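Local coordinates for protein tryptophanyl-tRNA synthetase (Thermus thermophilus, PDB 2EL7) that probably catalyses the ATP-dependent attachment of tryptophan to its cognate tRNA, working as a homodimeric class I aminoacyl-tRNA synthetase, at residues A[80-85]-A[138-143]; A[131-136]-A[152-157]; A[241-246]-A[272-277]. One frame throughout, in Å; residues are numbered along the deposited sequence.

Interaction 1: A[80-85]-A[138-143]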
loop_
_atom_site.group_PDB
_atom_site.type_symbol
_atom_site.label_atom_id
_atom_site.label_comp_id
_atom_site.label_asym_id
_atom_site.label_seq_id
_atom_site.Cartn_x
_atom_site.Cartn_y
_atom_site.Cartn_z
ATOM N N THR A 80 12.019 -0.424 -22.143
ATOM C CA THR A 80 12.029 -1.063 -20.824
ATOM C C THR A 80 10.625 -1.469 -20.468
ATOM O O THR A 80 9.828 -0.651 -20.060
ATOM C CB THR A 80 12.615 -0.111 -19.759
ATOM O OG1 THR A 80 14.002 0.075 -20.048
ATOM C CG2 THR A 80 12.494 -0.673 -18.337
ATOM N N LEU A 81 10.340 -2.756 -20.640
ATOM C CA LEU A 81 9.028 -3.343 -20.387
ATOM C C LEU A 81 9.076 -4.244 -19.189
ATOM O O LEU A 81 9.929 -5.117 -19.110
ATOM C CB LEU A 81 8.598 -4.159 -21.594
ATOM C CG LEU A 81 7.238 -4.866 -21.597
ATOM C CD1 LEU A 81 6.112 -3.845 -21.490
ATOM C CD2 LEU A 81 7.107 -5.655 -22.913
ATOM N N PHE A 82 8.145 -4.041 -18.265
ATOM C CA PHE A 82 8.088 -4.827 -17.045
ATOM C C PHE A 82 6.668 -4.924 -16.483
ATOM O O PHE A 82 5.760 -4.199 -16.916
ATOM C CB PHE A 82 9.025 -4.211 -16.013
ATOM C CG PHE A 82 8.660 -2.813 -15.613
ATOM C CD1 PHE A 82 7.861 -2.588 -14.509
ATOM C CD2 PHE A 82 9.148 -1.719 -16.324
ATOM C CE1 PHE A 82 7.548 -1.275 -14.100
ATOM C CE2 PHE A 82 8.848 -0.418 -15.938
ATOM C CZ PHE A 82 8.038 -0.192 -14.813
ATOM N N VAL A 83 6.483 -5.836 -15.532
ATOM C CA VAL A 83 5.188 -6.056 -14.896
ATOM C C VAL A 83 5.156 -5.321 -13.560
ATOM O O VAL A 83 6.057 -5.489 -12.738
ATOM C CB VAL A 83 4.940 -7.556 -14.622
ATOM C CG1 VAL A 83 3.639 -7.731 -13.825
ATOM C CG2 VAL A 83 4.879 -8.318 -15.930
ATOM N N GLN A 84 4.112 -4.530 -13.337
ATOM C CA GLN A 84 3.985 -3.750 -12.109
ATOM C C GLN A 84 4.374 -4.521 -10.835
ATOM O O GLN A 84 5.299 -4.104 -10.136
ATOM C CB GLN A 84 2.567 -3.180 -12.023
ATOM C CG GLN A 84 2.254 -2.370 -10.785
ATOM C CD GLN A 84 0.877 -1.688 -10.868
ATOM O OE1 GLN A 84 0.007 -2.064 -11.667
ATOM N NE2 GLN A 84 0.685 -0.682 -10.035
ATOM N N SER A 85 3.709 -5.646 -10.549
ATOM C CA SER A 85 4.032 -6.445 -9.354
ATOM C C SER A 85 5.478 -6.950 -9.236
ATOM O O SER A 85 5.884 -7.402 -8.168
ATOM C CB SER A 85 3.067 -7.649 -9.205
ATOM O OG SER A 85 3.247 -8.657 -10.188
ATOM N N LEU A 138 5.860 8.211 -9.895
ATOM C CA LEU A 138 6.975 8.862 -9.242
ATOM C C LEU A 138 8.141 7.979 -8.755
ATOM O O LEU A 138 9.287 8.459 -8.642
ATOM C CB LEU A 138 6.442 9.747 -8.121
ATOM C CG LEU A 138 5.368 10.725 -8.637
ATOM C CD1 LEU A 138 4.790 11.553 -7.472
ATOM C CD2 LEU A 138 5.956 11.627 -9.722
ATOM N N ILE A 139 7.886 6.700 -8.475
ATOM C CA ILE A 139 8.975 5.827 -8.010
ATOM C C ILE A 139 10.083 5.743 -9.078
ATOM O O ILE A 139 11.256 5.485 -8.756
ATOM C CB ILE A 139 8.487 4.401 -7.744
ATOM C CG1 ILE A 139 9.514 3.647 -6.910
ATOM C CG2 ILE A 139 8.331 3.634 -9.074
ATOM C CD1 ILE A 139 9.286 3.719 -5.458
ATOM N N TYR A 140 9.693 5.956 -10.340
ATOM C CA TYR A 140 10.592 5.890 -11.488
ATOM C C TYR A 140 10.949 7.283 -12.001
ATOM O O TYR A 140 11.616 7.425 -13.043
ATOM C CB TYR A 140 9.946 5.092 -12.639
ATOM C CG TYR A 140 9.550 3.671 -12.283
ATOM C CD1 TYR A 140 8.218 3.245 -12.381
ATOM C CD2 TYR A 140 10.489 2.779 -11.784
ATOM C CE1 TYR A 140 7.845 1.969 -11.971
ATOM C CE2 TYR A 140 10.133 1.521 -11.377
ATOM C CZ TYR A 140 8.810 1.114 -11.456
ATOM O OH TYR A 140 8.467 -0.105 -10.902
ATOM N N LYS A 141 10.494 8.303 -11.269
ATOM C CA LYS A 141 10.748 9.692 -11.626
ATOM C C LYS A 141 10.366 9.978 -13.067
ATOM O O LYS A 141 11.051 10.732 -13.742
ATOM C CB LYS A 141 12.229 10.040 -11.435
ATOM C CG LYS A 141 12.571 10.853 -10.182
ATOM C CD LYS A 141 12.757 9.991 -8.956
ATOM C CE LYS A 141 13.166 10.799 -7.709
ATOM N NZ LYS A 141 14.593 11.220 -7.644
ATOM N N ALA A 142 9.299 9.364 -13.553
ATOM C CA ALA A 142 8.858 9.623 -14.929
ATOM C C ALA A 142 8.283 11.035 -14.974
ATOM O O ALA A 142 7.590 11.442 -14.058
ATOM C CB ALA A 142 7.765 8.598 -15.380
ATOM N N ASP A 143 8.546 11.775 -16.041
ATOM C CA ASP A 143 8.024 13.137 -16.142
ATOM C C ASP A 143 6.922 13.245 -17.189
ATOM O O ASP A 143 6.309 14.293 -17.349
ATOM C CB ASP A 143 9.161 14.122 -16.473
ATOM C CG ASP A 143 9.804 13.840 -17.821
ATOM O OD1 ASP A 143 11.019 13.586 -17.882
ATOM O OD2 ASP A 143 9.091 13.866 -18.835
HETATM O O HOH W 1 5.858 -0.783 -10.614
#

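Interaction 2: A[131-136]-A[152-157]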
loop_
_atom_site.group_PDB
_atom_site.type_symbol
_atom_site.label_atom_id
_atom_site.label_comp_id
_atom_site.label_asym_id
_atom_site.label_seq_id
_atom_site.Cartn_x
_atom_site.Cartn_y
_atom_site.Cartn_z
ATOM N N VAL A 131 -3.773 6.694 -6.048
ATOM C CA VAL A 131 -2.558 6.881 -5.241
ATOM C C VAL A 131 -1.514 5.837 -5.669
ATOM O O VAL A 131 -0.326 6.161 -5.787
ATOM C CB VAL A 131 -2.862 6.778 -3.735
ATOM C CG1 VAL A 131 -1.565 6.997 -2.908
ATOM C CG2 VAL A 131 -3.902 7.849 -3.370
ATOM N N LEU A 132 -1.967 4.607 -5.953
ATOM C CA LEU A 132 -1.089 3.544 -6.436
ATOM C C LEU A 132 -0.455 3.987 -7.758
ATOM O O LEU A 132 0.756 3.853 -7.938
ATOM C CB LEU A 132 -1.871 2.250 -6.659
ATOM C CG LEU A 132 -1.067 0.989 -7.010
ATOM C CD1 LEU A 132 -0.179 0.653 -5.869
ATOM C CD2 LEU A 132 -1.996 -0.198 -7.288
ATOM N N GLN A 133 -1.266 4.531 -8.671
ATOM C CA GLN A 133 -0.754 5.011 -9.955
ATOM C C GLN A 133 0.278 6.141 -9.745
ATOM O O GLN A 133 1.297 6.214 -10.441
ATOM C CB GLN A 133 -1.888 5.536 -10.835
ATOM C CG GLN A 133 -2.862 4.493 -11.353
ATOM C CD GLN A 133 -3.956 5.120 -12.236
ATOM O OE1 GLN A 133 -4.804 5.898 -11.756
ATOM N NE2 GLN A 133 -3.926 4.798 -13.529
ATOM N N ALA A 134 0.003 7.035 -8.799
ATOM C CA ALA A 134 0.943 8.122 -8.523
ATOM C C ALA A 134 2.326 7.612 -8.063
ATOM O O ALA A 134 3.367 8.183 -8.411
ATOM C CB ALA A 134 0.360 9.055 -7.457
ATOM N N ALA A 135 2.333 6.546 -7.266
ATOM C CA ALA A 135 3.588 5.986 -6.763
ATOM C C ALA A 135 4.317 5.257 -7.874
ATOM O O ALA A 135 5.526 5.215 -7.912
ATOM C CB ALA A 135 3.306 5.051 -5.628
ATOM N N ASP A 136 3.557 4.670 -8.780
ATOM C CA ASP A 136 4.134 3.954 -9.906
ATOM C C ASP A 136 4.842 4.997 -10.788
ATOM O O ASP A 136 5.959 4.783 -11.239
ATOM C CB ASP A 136 3.005 3.243 -10.671
ATOM C CG ASP A 136 3.375 1.833 -11.122
ATOM O OD1 ASP A 136 4.394 1.274 -10.641
ATOM O OD2 ASP A 136 2.615 1.288 -11.965
ATOM N N VAL A 152 -6.779 12.367 -17.413
ATOM C CA VAL A 152 -5.843 13.379 -17.018
ATOM C C VAL A 152 -5.875 13.592 -15.496
ATOM O O VAL A 152 -4.832 13.843 -14.886
ATOM C CB VAL A 152 -6.172 14.679 -17.783
ATOM C CG1 VAL A 152 -5.384 15.856 -17.231
ATOM C CG2 VAL A 152 -5.831 14.481 -19.243
ATOM N N GLN A 153 -7.060 13.463 -14.887
ATOM C CA GLN A 153 -7.217 13.658 -13.439
ATOM C C GLN A 153 -6.163 12.993 -12.563
ATOM O O GLN A 153 -5.660 13.617 -11.622
ATOM C CB GLN A 153 -8.602 13.199 -12.960
ATOM C CG GLN A 153 -9.614 14.315 -12.854
ATOM C CD GLN A 153 -10.675 14.085 -11.780
ATOM O OE1 GLN A 153 -11.354 13.055 -11.761
ATOM N NE2 GLN A 153 -10.823 15.055 -10.884
ATOM N N HIS A 154 -5.810 11.740 -12.854
ATOM C CA HIS A 154 -4.816 11.096 -12.012
ATOM C C HIS A 154 -3.412 11.658 -12.242
ATOM O O HIS A 154 -2.539 11.522 -11.388
ATOM C CB HIS A 154 -4.862 9.551 -12.142
ATOM C CG HIS A 154 -4.173 8.988 -13.352
ATOM N ND1 HIS A 154 -4.728 9.017 -14.618
ATOM C CD2 HIS A 154 -3.021 8.288 -13.467
ATOM C CE1 HIS A 154 -3.952 8.346 -15.454
ATOM N NE2 HIS A 154 -2.910 7.894 -14.778
ATOM N N ILE A 155 -3.170 12.297 -13.378
ATOM C CA ILE A 155 -1.853 12.893 -13.541
ATOM C C ILE A 155 -1.847 14.167 -12.692
ATOM O O ILE A 155 -0.825 14.514 -12.111
ATOM C CB ILE A 155 -1.490 13.235 -15.013
ATOM C CG1 ILE A 155 -1.054 11.990 -15.795
ATOM C CG2 ILE A 155 -0.226 14.041 -15.038
ATOM C CD1 ILE A 155 -1.718 10.694 -15.451
ATOM N N GLU A 156 -2.978 14.864 -12.609
ATOM C CA GLU A 156 -3.048 16.066 -11.775
ATOM C C GLU A 156 -2.878 15.707 -10.292
ATOM O O GLU A 156 -2.229 16.437 -9.543
ATOM C CB GLU A 156 -4.371 16.816 -12.001
ATOM C CG GLU A 156 -4.396 17.557 -13.350
ATOM C CD GLU A 156 -5.806 17.987 -13.833
ATOM O OE1 GLU A 156 -5.876 18.629 -14.918
ATOM O OE2 GLU A 156 -6.827 17.688 -13.148
ATOM N N LEU A 157 -3.443 14.579 -9.867
ATOM C CA LEU A 157 -3.300 14.161 -8.480
ATOM C C LEU A 157 -1.831 13.917 -8.207
ATOM O O LEU A 157 -1.305 14.325 -7.168
ATOM C CB LEU A 157 -4.089 12.871 -8.209
ATOM C CG LEU A 157 -3.930 12.275 -6.799
ATOM C CD1 LEU A 157 -4.646 13.162 -5.794
ATOM C CD2 LEU A 157 -4.465 10.847 -6.744
#

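Interaction 3: A[241-246]-A[272-277]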
loop_
_atom_site.group_PDB
_atom_site.type_symbol
_atom_site.label_atom_id
_atom_site.label_comp_id
_atom_site.label_asym_id
_atom_site.label_seq_id
_atom_site.Cartn_x
_atom_site.Cartn_y
_atom_site.Cartn_z
ATOM N N PHE A 241 -15.602 2.956 -45.356
ATOM C CA PHE A 241 -14.579 3.802 -45.969
ATOM C C PHE A 241 -13.690 4.463 -44.938
ATOM O O PHE A 241 -12.665 5.051 -45.289
ATOM C CB PHE A 241 -15.214 4.863 -46.863
ATOM C CG PHE A 241 -15.403 4.412 -48.280
ATOM C CD1 PHE A 241 -14.392 4.584 -49.216
ATOM C CD2 PHE A 241 -16.569 3.748 -48.665
ATOM C CE1 PHE A 241 -14.535 4.095 -50.517
ATOM C CE2 PHE A 241 -16.724 3.254 -49.965
ATOM C CZ PHE A 241 -15.706 3.426 -50.889
ATOM N N THR A 242 -14.085 4.374 -43.667
ATOM C CA THR A 242 -13.292 4.943 -42.578
ATOM C C THR A 242 -12.128 3.979 -42.362
ATOM O O THR A 242 -10.957 4.378 -42.365
ATOM C CB THR A 242 -14.123 5.063 -41.286
ATOM O OG1 THR A 242 -15.180 6.010 -41.489
ATOM C CG2 THR A 242 -13.262 5.525 -40.128
ATOM N N TYR A 243 -12.461 2.704 -42.192
ATOM C CA TYR A 243 -11.458 1.671 -42.018
ATOM C C TYR A 243 -10.576 1.683 -43.245
ATOM O O TYR A 243 -9.354 1.669 -43.134
ATOM C CB TYR A 243 -12.098 0.297 -41.905
ATOM C CG TYR A 243 -12.845 0.031 -40.623
ATOM C CD1 TYR A 243 -13.444 -1.206 -40.406
ATOM C CD2 TYR A 243 -12.946 0.997 -39.618
ATOM C CE1 TYR A 243 -14.130 -1.487 -39.225
ATOM C CE2 TYR A 243 -13.634 0.720 -38.421
ATOM C CZ TYR A 243 -14.226 -0.526 -38.242
ATOM O OH TYR A 243 -14.962 -0.812 -37.109
ATOM N N LEU A 244 -11.192 1.709 -44.425
ATOM C CA LEU A 244 -10.421 1.709 -45.667
ATOM C C LEU A 244 -9.337 2.784 -45.628
ATOM O O LEU A 244 -8.213 2.569 -46.080
ATOM C CB LEU A 244 -11.339 1.949 -46.872
ATOM C CG LEU A 244 -10.680 1.911 -48.259
ATOM C CD1 LEU A 244 -10.278 0.490 -48.590
ATOM C CD2 LEU A 244 -11.642 2.443 -49.308
ATOM N N SER A 245 -9.685 3.937 -45.072
ATOM C CA SER A 245 -8.766 5.074 -44.970
ATOM C C SER A 245 -7.552 4.765 -44.098
ATOM O O SER A 245 -6.426 5.196 -44.382
ATOM C CB SER A 245 -9.519 6.269 -44.390
ATOM O OG SER A 245 -10.738 6.442 -45.093
ATOM N N TYR A 246 -7.803 4.019 -43.029
ATOM C CA TYR A 246 -6.767 3.625 -42.088
ATOM C C TYR A 246 -5.716 2.719 -42.705
ATOM O O TYR A 246 -4.544 2.818 -42.357
ATOM C CB TYR A 246 -7.382 2.856 -40.927
ATOM C CG TYR A 246 -8.376 3.616 -40.072
ATOM C CD1 TYR A 246 -9.259 2.921 -39.244
ATOM C CD2 TYR A 246 -8.406 5.013 -40.047
ATOM C CE1 TYR A 246 -10.139 3.588 -38.409
ATOM C CE2 TYR A 246 -9.304 5.699 -39.214
ATOM C CZ TYR A 246 -10.164 4.976 -38.400
ATOM O OH TYR A 246 -11.083 5.618 -37.583
ATOM N N ARG A 272 -13.522 -6.323 -49.905
ATOM C CA ARG A 272 -12.370 -7.171 -50.194
ATOM C C ARG A 272 -11.110 -6.313 -50.289
ATOM O O ARG A 272 -10.023 -6.763 -49.910
ATOM C CB ARG A 272 -12.563 -7.918 -51.518
ATOM C CG ARG A 272 -13.818 -8.768 -51.610
ATOM C CD ARG A 272 -13.539 -10.260 -51.443
ATOM N NE ARG A 272 -12.478 -10.741 -52.333
ATOM C CZ ARG A 272 -12.334 -12.007 -52.730
ATOM N NH1 ARG A 272 -13.190 -12.945 -52.331
ATOM N NH2 ARG A 272 -11.315 -12.341 -53.513
ATOM N N ILE A 273 -11.233 -5.091 -50.811
ATOM C CA ILE A 273 -10.054 -4.229 -50.905
ATOM C C ILE A 273 -9.667 -3.884 -49.468
ATOM O O ILE A 273 -8.482 -3.853 -49.129
ATOM C CB ILE A 273 -10.319 -2.906 -51.636
ATOM C CG1 ILE A 273 -10.789 -3.154 -53.072
ATOM C CG2 ILE A 273 -9.047 -2.075 -51.634
ATOM C CD1 ILE A 273 -9.668 -3.402 -54.063
ATOM N N LEU A 274 -10.677 -3.622 -48.634
ATOM C CA LEU A 274 -10.450 -3.304 -47.227
ATOM C C LEU A 274 -9.783 -4.488 -46.509
ATOM O O LEU A 274 -8.763 -4.332 -45.846
ATOM C CB LEU A 274 -11.772 -2.982 -46.534
ATOM C CG LEU A 274 -11.681 -2.888 -45.003
ATOM C CD1 LEU A 274 -10.684 -1.781 -44.594
ATOM C CD2 LEU A 274 -13.058 -2.622 -44.432
ATOM N N PHE A 275 -10.375 -5.667 -46.655
ATOM C CA PHE A 275 -9.859 -6.877 -46.047
ATOM C C PHE A 275 -8.399 -7.122 -46.437
ATOM O O PHE A 275 -7.521 -7.174 -45.570
ATOM C CB PHE A 275 -10.721 -8.066 -46.470
ATOM C CG PHE A 275 -10.268 -9.380 -45.906
ATOM C CD1 PHE A 275 -10.430 -9.667 -44.558
ATOM C CD2 PHE A 275 -9.674 -10.330 -46.725
ATOM C CE1 PHE A 275 -10.006 -10.884 -44.034
ATOM C CE2 PHE A 275 -9.244 -11.559 -46.210
ATOM C CZ PHE A 275 -9.412 -11.832 -44.857
ATOM N N ASP A 276 -8.128 -7.263 -47.733
ATOM C CA ASP A 276 -6.755 -7.505 -48.176
ATOM C C ASP A 276 -5.755 -6.516 -47.575
ATOM O O ASP A 276 -4.665 -6.909 -47.126
ATOM C CB ASP A 276 -6.641 -7.455 -49.712
ATOM C CG ASP A 276 -7.464 -8.526 -50.390
ATOM O OD1 ASP A 276 -7.555 -9.634 -49.808
ATOM O OD2 ASP A 276 -8.008 -8.265 -51.495
ATOM N N HIS A 277 -6.123 -5.236 -47.590
ATOM C CA HIS A 277 -5.256 -4.189 -47.062
ATOM C C HIS A 277 -5.155 -4.289 -45.548
ATOM O O HIS A 277 -4.103 -4.023 -44.972
ATOM C CB HIS A 277 -5.772 -2.811 -47.495
ATOM C CG HIS A 277 -5.350 -2.429 -48.881
ATOM N ND1 HIS A 277 -4.256 -1.625 -49.133
ATOM C CD2 HIS A 277 -5.828 -2.798 -50.093
ATOM C CE1 HIS A 277 -4.082 -1.517 -50.439
ATOM N NE2 HIS A 277 -5.021 -2.220 -51.043
#

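Interaction 1: A[80-85]-A[138-143]
Phe82 brings the CE1 and CZ corner of its ring against the outer half of the Tyr140 ring, the two side chains arriving from opposite directions. They form an offset edge-to-face pair: the edge of Phe82 is turned toward the face of Tyr140, with centroids 5.2 Å apart and planes at 66°. With CG between the backbone N and the carbonyl carbon (chi1 62°), the Phe82 ring is sent toward Tyr140. Phe82 CE1 lies 3.5 Å from Tyr140 OH, and Phe82 CZ 3.6 Å from Tyr140 CE1. Ile139 CG2 lies over one face of the tyrosine.

Phe82 belongs to strand 80-83, an outer strand of the parallel sheet in the Rossmann-type catalytic domain of class I synthetases. Tyr140 follows helix 124-139, which ends in a Schellman motif with Lys141 at positive phi. Ala310 of helix 296-324 touches both aromatic residues.

A tyrosine suits this place because its hydroxyl also reaches water: Tyr140 OH lies 2.7 Å from a water that donates a weak bond to Gln84 O. A phenylalanine in its place would probably keep the ring pair but lose this water-mediated link to Gln84, just past the strand. The Tyr140 side chain also comes near Asp136, a predicted tryptophan-binding residue.

Interaction 2: A[131-136]-A[152-157]
Gln133 and His154, with CA atoms 7.6 Å apart, and Val131 and Leu157, with CA atoms 8.0 Å apart, bring helix 124-139 beside the beginning of helix 153-169 without any hydrogen bond between the two segments. Gln133 makes the more intimate contact. Its CG lies anti to the carbonyl carbon (chi1 -69°) and the chain runs extended beyond it, which carries the carboxamide over one face of the His154 imidazole. The two side chains cross at about a right angle, yet amide and ring lie nearly parallel, one above the other, their planes only 7° apart. Gln133 OE1 sits 3.4 Å from His154 CD2. Gln133 NE2 is 3.5 Å from His154 NE2, but it lies above the ring plane, offset toward the rim, and the angle is too poor for a hydrogen bond. A glutamine suits this place because its flat polar end can lie against another flat group.

The opposite face of the imidazole is covered by Ile155 CD1, 3.1 Å above the plane. His154 ND1 makes a weak hydrogen bond to Gln151 O, which may favour the observed turn of the ring. One helical turn on, Leu157 CD2 approaches the backbone of Val131, 4.3 Å from its N; the valine's own CB points away. Ala134, small enough for a close helix approach, touches Thr158 and Ile161.

Leu106 of helix 103-107 touches both Val131 and Leu157, bridging the two helices on that side, while Phe97 and Thr98 of helix 89-99 meet Val131. Asp136, predicted to bind tryptophan, lies on the same helix as Gln133. Strand 144-146 comes between the two helices in the chain, and helix 153-169 links it to its parallel neighbour 177-179, a beta-alpha-beta crossover.

Interaction 3: A[241-246]-A[272-277]
Leu274 CD1 inserts against helix 239-247, reaching 3.5 Å from the backbone N of Leu244 and 3.7 Å from Tyr243 CB. Its other methyl, CD2, stands at the edge of the Tyr243 ring, near the ring plane. The fork reaches there because Leu274 CG is anti to its own N (chi1 169°), directing the branch across the gap between the helices. Leu244 reaches back the other way: its CD1 comes to 4.0 Å from Leu274 CA and 4.2 Å from Ile273 CG2. Branched aliphatic residues suit such a seam, since their methyls fit against backbone as well as side chains.

This is a helix-helix contact in the all-helical region that follows the KMSKS loop. The two helical segments run in broadly the same direction, their segment axes crossing at 36° and 9.4 Å apart at closest approach, and the CA atoms of Leu244 and Leu274 are 5.3 Å from each other. Helix 250-261 joins the two in the chain and contributes Val253 against Leu244, while Ile217 of helix 210-218 packs on Leu274.

Further out, Tyr243 is directed away from the seam at its polar end; a tyrosine suits this place because, with CB among the apolar groups, its OH can still be hydrogen-bonded to Pro188 O. Its side chain also touches Ile204 and Met196, the latter within the KMSKS motif predicted to bind ATP.

Interactions 1 and 2 are neighbours, with centres 13 Å apart, and both use helix 124-139. Their segments alternate along the chain, 80-85 and 131-136 preceding 138-143 and 152-157, so the two contacts interlock. They touch where Gln84 NE2 lies 3.4 Å from Asp136 OD2. Through this helix the strand 80-83 of the parallel sheet is tied to helix 153-169. Interaction 3 comes later in the chain, about 37 Å from interaction 1 and 38 Å from interaction 2, centre to centre, on the opposite side of the chain's centre. Interactions 1 and 2 thus help build the surroundings of the predicted tryptophan site in the catalytic domain, while interaction 3 lies by the predicted ATP-binding KMSKS residues.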